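Local coordinates for protein probable aminotransferase (PDB 5YKR) that is a probable class-III aminotransferase, a member of the pyridoxal-phosphate-dependent family, and carries the cofactor covalently bound, at residues Glu13-Arg18 with Glu410-Leu415; Leu20-Glu25 with Leu418-Leu423. All coordinates share one frame; numbering follows the deposited sequence.

Contact 1: Glu13-Arg18 with Glu410-Leu415; sequences ETLFKR and EACLHL
L15 reaches C412 with one of its two methyl branches: CD2 lies 3.7 Å from C412 SG, and the CB and CG of the leucine follow closely along the same sulfur. Beyond C412, L15 rests on E455 and L456, so its side chain touches both helix 407-418 and helix 439-456. F16, the next residue, makes the most extensive contact, touching A411, C412 and L415. With CG anti to the backbone N (chi1 -173°), its ring is carried across to helix 407-418 while its CB stays near C412 SG, at 4.1 Å. This is a helix-helix packing of N-terminal helix 9-26 on helix 407-418, crossed by no hydrogen bond; the axes of the two short segments meet at 45° with a closest approach of 9.3 Å. The CA atoms of F16 and C412 are 5.1 Å apart, and ring atom CD1 of F16 reaches the backbone at C412 CA, 3.8 Å away. Farther out, CZ of F16 meets A411 CB at 3.7 Å and CE1 meets L415 CD2 at 3.8 Å, the L415 side chain running roughly perpendicular to that of F16. P316 of the second subunit also packs on F16, and G317 of that subunit on A411.

Contact 2: Leu20-Glu25 with Leu418-Leu423; sequences LRRFDE and LNRGVL
A Schellman motif closes helix 407-418 here, with G421 at positive phi as its C-prime residue, and N-terminal helix 9-26 lies against this helix end. Within the motif V422 N bonds to L417 O, and G421 N bonds to L418 O at 3.0 Å. L418 sends its CD2 methyl to the edge of the F23 ring, near the ring plane, 3.8 Å from CE2. N419 points its amide at helix 9-26, crossing F23 at about a right angle with amide and ring planes 41° apart; OD1 stops 3.4 Å from F23 CA, while ND2 comes 3.8 Å from R22 CB. The latter nitrogen donates to E19 OE1, one turn back on the same helix, but OD1 is buried against F23 without a polar partner. R22, bent at chi3 (-63°), runs its CD past N419 CB and turns its guanidinium toward R420. NH2 of R420 lies over one face of the R22 guanidinium, 3.4 Å from NE, the two planes 63° apart. Both are donors, so no bond joins them. E19 instead bridges the pair, taking R22 NE on OE2 and R420 NH1 on OE1, and R420 also makes a cation-pi contact with Y416. The carboxylate of E19 thus probably offsets the like charges, making the polar side of this contact depend on a shared anion rather than on direct bonds.

In the fold
Contacts 1 and 2 lie end to end along helix 9-26, their centres 10 Å apart and both about 25 Å from the centre of the chain. Their segments alternate in sequence: 13-18, 20-25, then, nearly 400 residues later, 410-415 and 418-423. Helix 407-418 supplies 410-415; L418 to R420 at its end make contact 2, and the chain then continues into strand 422-423, which joins the mixed sheet beside strand 76-79. L415 ties the contacts together, its CD1 3.7 Å from F23 CD2 and its CD2 3.6 Å from L20 N. The N-terminal helix is thereby fastened to the C-terminal part of the chain, and P316 of the second subunit, packing on L20, extends the subunit boundary of contact 1 to contact 2.

Contact 1: Glu13-Arg18 with Glu410-Leu415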
loop_
_atom_site.group_PDB
_atom_site.type_symbol
_atom_site.label_atom_id
_atom_site.label_comp_id
_atom_site.label_asym_id
_atom_site.label_seq_id
_atom_site.Cartn_x
_atom_site.Cartn_y
_atom_site.Cartn_z
ATOM N N GLU A 13 -31.084 22.614 -2.934
ATOM C CA GLU A 13 -30.843 22.352 -4.350
ATOM C C GLU A 13 -30.592 23.651 -5.142
ATOM O O GLU A 13 -29.699 23.712 -5.985
ATOM C CB GLU A 13 -32.051 21.601 -4.932
ATOM C CG GLU A 13 -32.099 21.508 -6.449
ATOM C CD GLU A 13 -31.163 20.461 -6.981
ATOM O OE1 GLU A 13 -30.315 19.950 -6.214
ATOM O OE2 GLU A 13 -31.254 20.163 -8.169
ATOM N N THR A 14 -31.372 24.707 -4.852
ATOM C CA THR A 14 -31.212 25.990 -5.530
ATOM C C THR A 14 -29.818 26.592 -5.270
ATOM O O THR A 14 -29.135 27.029 -6.200
ATOM C CB THR A 14 -32.315 26.980 -5.094
ATOM O OG1 THR A 14 -33.571 26.436 -5.503
ATOM C CG2 THR A 14 -32.144 28.356 -5.739
ATOM N N LEU A 15 -29.419 26.608 -4.021
ATOM C CA LEU A 15 -28.097 27.114 -3.653
ATOM C C LEU A 15 -27.017 26.281 -4.271
ATOM O O LEU A 15 -26.066 26.818 -4.776
ATOM C CB LEU A 15 -27.948 27.167 -2.123
ATOM C CG LEU A 15 -26.604 27.734 -1.629
ATOM C CD1 LEU A 15 -26.353 29.099 -2.208
ATOM C CD2 LEU A 15 -26.542 27.736 -0.127
ATOM N N PHE A 16 -27.197 24.962 -4.254
ATOM C CA PHE A 16 -26.182 24.059 -4.787
ATOM C C PHE A 16 -25.985 24.304 -6.268
ATOM O O PHE A 16 -24.875 24.399 -6.732
ATOM C CB PHE A 16 -26.545 22.608 -4.499
ATOM C CG PHE A 16 -25.472 21.596 -4.873
ATOM C CD1 PHE A 16 -24.152 21.786 -4.525
ATOM C CD2 PHE A 16 -25.818 20.391 -5.512
ATOM C CE1 PHE A 16 -23.188 20.833 -4.861
ATOM C CE2 PHE A 16 -24.850 19.458 -5.838
ATOM C CZ PHE A 16 -23.544 19.677 -5.506
ATOM N N LYS A 17 -27.077 24.386 -7.026
ATOM C CA LYS A 17 -26.949 24.695 -8.464
ATOM C C LYS A 17 -26.240 26.024 -8.741
ATOM O O LYS A 17 -25.432 26.110 -9.648
ATOM C CB LYS A 17 -28.319 24.731 -9.122
ATOM C CG LYS A 17 -28.729 23.459 -9.805
ATOM C CD LYS A 17 -30.104 23.650 -10.471
ATOM C CE LYS A 17 -30.105 24.714 -11.581
ATOM N NZ LYS A 17 -30.445 24.208 -12.941
ATOM N N ARG A 18 -26.577 27.057 -7.985
ATOM C CA ARG A 18 -25.901 28.353 -8.120
ATOM C C ARG A 18 -24.407 28.214 -7.817
ATOM O O ARG A 18 -23.579 28.765 -8.526
ATOM C CB ARG A 18 -26.532 29.391 -7.172
ATOM C CG ARG A 18 -26.026 30.799 -7.406
ATOM C CD ARG A 18 -26.720 31.801 -6.469
ATOM N NE ARG A 18 -26.452 31.724 -5.013
ATOM C CZ ARG A 18 -25.252 31.793 -4.413
ATOM N NH1 ARG A 18 -24.140 31.836 -5.099
ATOM N NH2 ARG A 18 -25.163 31.761 -3.092
ATOM N N GLU A 410 -24.494 17.900 2.424
ATOM C CA GLU A 410 -23.038 17.867 2.546
ATOM C C GLU A 410 -22.307 18.520 1.374
ATOM O O GLU A 410 -21.424 19.359 1.563
ATOM C CB GLU A 410 -22.572 16.440 2.760
ATOM C CG GLU A 410 -22.988 15.884 4.106
ATOM C CD GLU A 410 -22.750 14.380 4.255
ATOM O OE1 GLU A 410 -21.816 13.835 3.642
ATOM O OE2 GLU A 410 -23.481 13.778 5.076
ATOM N N ALA A 411 -22.719 18.187 0.150
ATOM C CA ALA A 411 -22.103 18.774 -1.024
ATOM C C ALA A 411 -22.299 20.289 -1.067
ATOM O O ALA A 411 -21.381 21.028 -1.383
ATOM C CB ALA A 411 -22.628 18.118 -2.288
ATOM N N CYS A 412 -23.507 20.742 -0.753
ATOM C CA CYS A 412 -23.770 22.164 -0.753
ATOM C C CYS A 412 -22.925 22.950 0.243
ATOM O O CYS A 412 -22.351 23.965 -0.120
ATOM C CB CYS A 412 -25.242 22.404 -0.516
ATOM S SG CYS A 412 -25.777 24.120 -0.727
ATOM N N LEU A 413 -22.832 22.479 1.481
ATOM C CA LEU A 413 -22.024 23.160 2.485
ATOM C C LEU A 413 -20.567 23.157 2.070
ATOM O O LEU A 413 -19.883 24.164 2.175
ATOM C CB LEU A 413 -22.190 22.477 3.853
ATOM C CG LEU A 413 -23.558 22.541 4.566
ATOM C CD1 LEU A 413 -23.503 21.855 5.914
ATOM C CD2 LEU A 413 -24.029 23.933 4.664
ATOM N N HIS A 414 -20.082 21.997 1.610
ATOM C CA HIS A 414 -18.693 21.901 1.218
ATOM C C HIS A 414 -18.363 22.812 0.044
ATOM O O HIS A 414 -17.311 23.467 0.043
ATOM C CB HIS A 414 -18.311 20.482 0.840
ATOM C CG HIS A 414 -18.148 19.532 1.988
ATOM N ND1 HIS A 414 -19.180 19.025 2.746
ATOM C CD2 HIS A 414 -17.031 18.935 2.468
ATOM C CE1 HIS A 414 -18.691 18.202 3.670
ATOM N NE2 HIS A 414 -17.397 18.119 3.509
ATOM N N LEU A 415 -19.258 22.883 -0.941
ATOM C CA LEU A 415 -18.982 23.711 -2.114
ATOM C C LEU A 415 -19.078 25.202 -1.808
ATOM O O LEU A 415 -18.284 25.988 -2.337
ATOM C CB LEU A 415 -19.955 23.356 -3.250
ATOM C CG LEU A 415 -19.695 24.027 -4.600
ATOM C CD1 LEU A 415 -18.280 23.762 -5.097
ATOM C CD2 LEU A 415 -20.712 23.560 -5.618
#

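Contact 2: Leu20-Glu25 with Leu418-Leu423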
loop_
_atom_site.group_PDB
_atom_site.type_symbol
_atom_site.label_atom_id
_atom_site.label_comp_id
_atom_site.label_asym_id
_atom_site.label_seq_id
_atom_site.Cartn_x
_atom_site.Cartn_y
_atom_site.Cartn_z
ATOM N N LEU A 20 -22.582 25.485 -8.061
ATOM C CA LEU A 20 -21.949 24.716 -9.146
ATOM C C LEU A 20 -21.600 25.633 -10.325
ATOM O O LEU A 20 -20.511 25.513 -10.897
ATOM C CB LEU A 20 -22.826 23.539 -9.590
ATOM C CG LEU A 20 -22.885 22.347 -8.646
ATOM C CD1 LEU A 20 -24.053 21.438 -9.036
ATOM C CD2 LEU A 20 -21.553 21.586 -8.608
ATOM N N ARG A 21 -22.502 26.566 -10.655
ATOM C CA ARG A 21 -22.185 27.548 -11.694
ATOM C C ARG A 21 -21.025 28.455 -11.282
ATOM O O ARG A 21 -20.092 28.659 -12.074
ATOM C CB ARG A 21 -23.423 28.369 -12.063
ATOM C CG ARG A 21 -23.211 29.318 -13.201
ATOM C CD ARG A 21 -24.568 29.795 -13.758
ATOM N NE ARG A 21 -25.486 30.337 -12.747
ATOM C CZ ARG A 21 -25.363 31.533 -12.153
ATOM N NH1 ARG A 21 -24.346 32.361 -12.449
ATOM N NH2 ARG A 21 -26.260 31.897 -11.233
ATOM N N ARG A 22 -21.058 28.934 -10.032
ATOM C CA ARG A 22 -19.962 29.740 -9.465
ATOM C C ARG A 22 -18.651 28.943 -9.515
ATOM O O ARG A 22 -17.615 29.489 -9.835
ATOM C CB ARG A 22 -20.281 30.132 -8.020
ATOM C CG ARG A 22 -19.330 31.091 -7.323
ATOM C CD ARG A 22 -19.693 31.367 -5.830
ATOM N NE ARG A 22 -20.959 32.010 -5.668
ATOM C CZ ARG A 22 -21.168 33.322 -5.879
ATOM N NH1 ARG A 22 -20.179 34.124 -6.286
ATOM N NH2 ARG A 22 -22.356 33.841 -5.722
ATOM N N PHE A 23 -18.715 27.641 -9.240
ATOM C CA PHE A 23 -17.509 26.820 -9.239
ATOM C C PHE A 23 -16.883 26.801 -10.668
ATOM O O PHE A 23 -15.659 26.928 -10.843
ATOM C CB PHE A 23 -17.815 25.411 -8.762
ATOM C CG PHE A 23 -16.647 24.504 -8.869
ATOM C CD1 PHE A 23 -16.349 23.869 -10.072
ATOM C CD2 PHE A 23 -15.793 24.344 -7.793
ATOM C CE1 PHE A 23 -15.235 23.063 -10.180
ATOM C CE2 PHE A 23 -14.659 23.542 -7.903
ATOM C CZ PHE A 23 -14.380 22.898 -9.109
ATOM N N ASP A 24 -17.735 26.630 -11.667
ATOM C CA ASP A 24 -17.273 26.630 -13.063
ATOM C C ASP A 24 -16.618 27.975 -13.432
ATOM O O ASP A 24 -15.555 28.006 -14.071
ATOM C CB ASP A 24 -18.439 26.377 -14.022
ATOM C CG ASP A 24 -19.111 25.017 -13.838
ATOM O OD1 ASP A 24 -18.464 24.093 -13.321
ATOM O OD2 ASP A 24 -20.307 24.876 -14.290
ATOM N N GLU A 25 -17.247 29.067 -13.020
ATOM C CA GLU A 25 -16.756 30.405 -13.340
ATOM C C GLU A 25 -15.419 30.703 -12.677
ATOM O O GLU A 25 -14.567 31.296 -13.297
ATOM C CB GLU A 25 -17.744 31.490 -12.929
ATOM C CG GLU A 25 -19.054 31.521 -13.673
ATOM C CD GLU A 25 -20.096 32.410 -12.975
ATOM O OE1 GLU A 25 -19.736 33.247 -12.066
ATOM O OE2 GLU A 25 -21.295 32.251 -13.331
ATOM N N LEU A 418 -15.823 25.988 -0.273
ATOM C CA LEU A 418 -14.733 25.902 -1.281
ATOM C C LEU A 418 -14.674 27.152 -2.157
ATOM O O LEU A 418 -13.618 27.770 -2.354
ATOM C CB LEU A 418 -14.915 24.625 -2.123
ATOM C CG LEU A 418 -13.856 24.335 -3.185
ATOM C CD1 LEU A 418 -13.785 22.818 -3.457
ATOM C CD2 LEU A 418 -14.014 25.136 -4.479
ATOM N N ASN A 419 -15.844 27.549 -2.667
ATOM C CA ASN A 419 -15.909 28.739 -3.537
ATOM C C ASN A 419 -15.549 30.049 -2.838
ATOM O O ASN A 419 -15.349 31.060 -3.515
ATOM C CB ASN A 419 -17.323 28.874 -4.139
ATOM C CG ASN A 419 -17.606 27.903 -5.292
ATOM O OD1 ASN A 419 -16.710 27.430 -5.991
ATOM N ND2 ASN A 419 -18.917 27.619 -5.487
ATOM N N ARG A 420 -15.455 30.027 -1.515
ATOM C CA ARG A 420 -15.080 31.199 -0.722
ATOM C C ARG A 420 -13.790 30.964 0.067
ATOM O O ARG A 420 -13.489 31.662 1.021
ATOM C CB ARG A 420 -16.267 31.611 0.173
ATOM C CG ARG A 420 -17.445 32.139 -0.644
ATOM C CD ARG A 420 -18.733 32.146 0.170
ATOM N NE ARG A 420 -19.869 32.515 -0.667
ATOM C CZ ARG A 420 -20.460 31.739 -1.557
ATOM N NH1 ARG A 420 -20.011 30.498 -1.786
ATOM N NH2 ARG A 420 -21.468 32.199 -2.300
ATOM N N GLY A 421 -12.981 29.986 -0.400
ATOM C CA GLY A 421 -11.602 29.855 0.066
ATOM C C GLY A 421 -11.345 28.968 1.289
ATOM O O GLY A 421 -10.307 29.134 1.966
ATOM N N VAL A 422 -12.229 28.007 1.566
ATOM C CA VAL A 422 -12.019 27.063 2.666
ATOM C C VAL A 422 -12.236 25.633 2.121
ATOM O O VAL A 422 -13.321 25.314 1.589
ATOM C CB VAL A 422 -12.946 27.315 3.838
ATOM C CG1 VAL A 422 -12.834 26.191 4.851
ATOM C CG2 VAL A 422 -12.658 28.680 4.477
ATOM N N LEU A 423 -11.226 24.783 2.248
ATOM C CA LEU A 423 -11.362 23.381 1.884
ATOM C C LEU A 423 -11.675 22.493 3.089
ATOM O O LEU A 423 -10.976 22.507 4.090
ATOM C CB LEU A 423 -10.032 22.869 1.261
ATOM C CG LEU A 423 -9.599 23.555 -0.016
ATOM C CD1 LEU A 423 -8.218 23.110 -0.463
ATOM C CD2 LEU A 423 -10.612 23.325 -1.105
#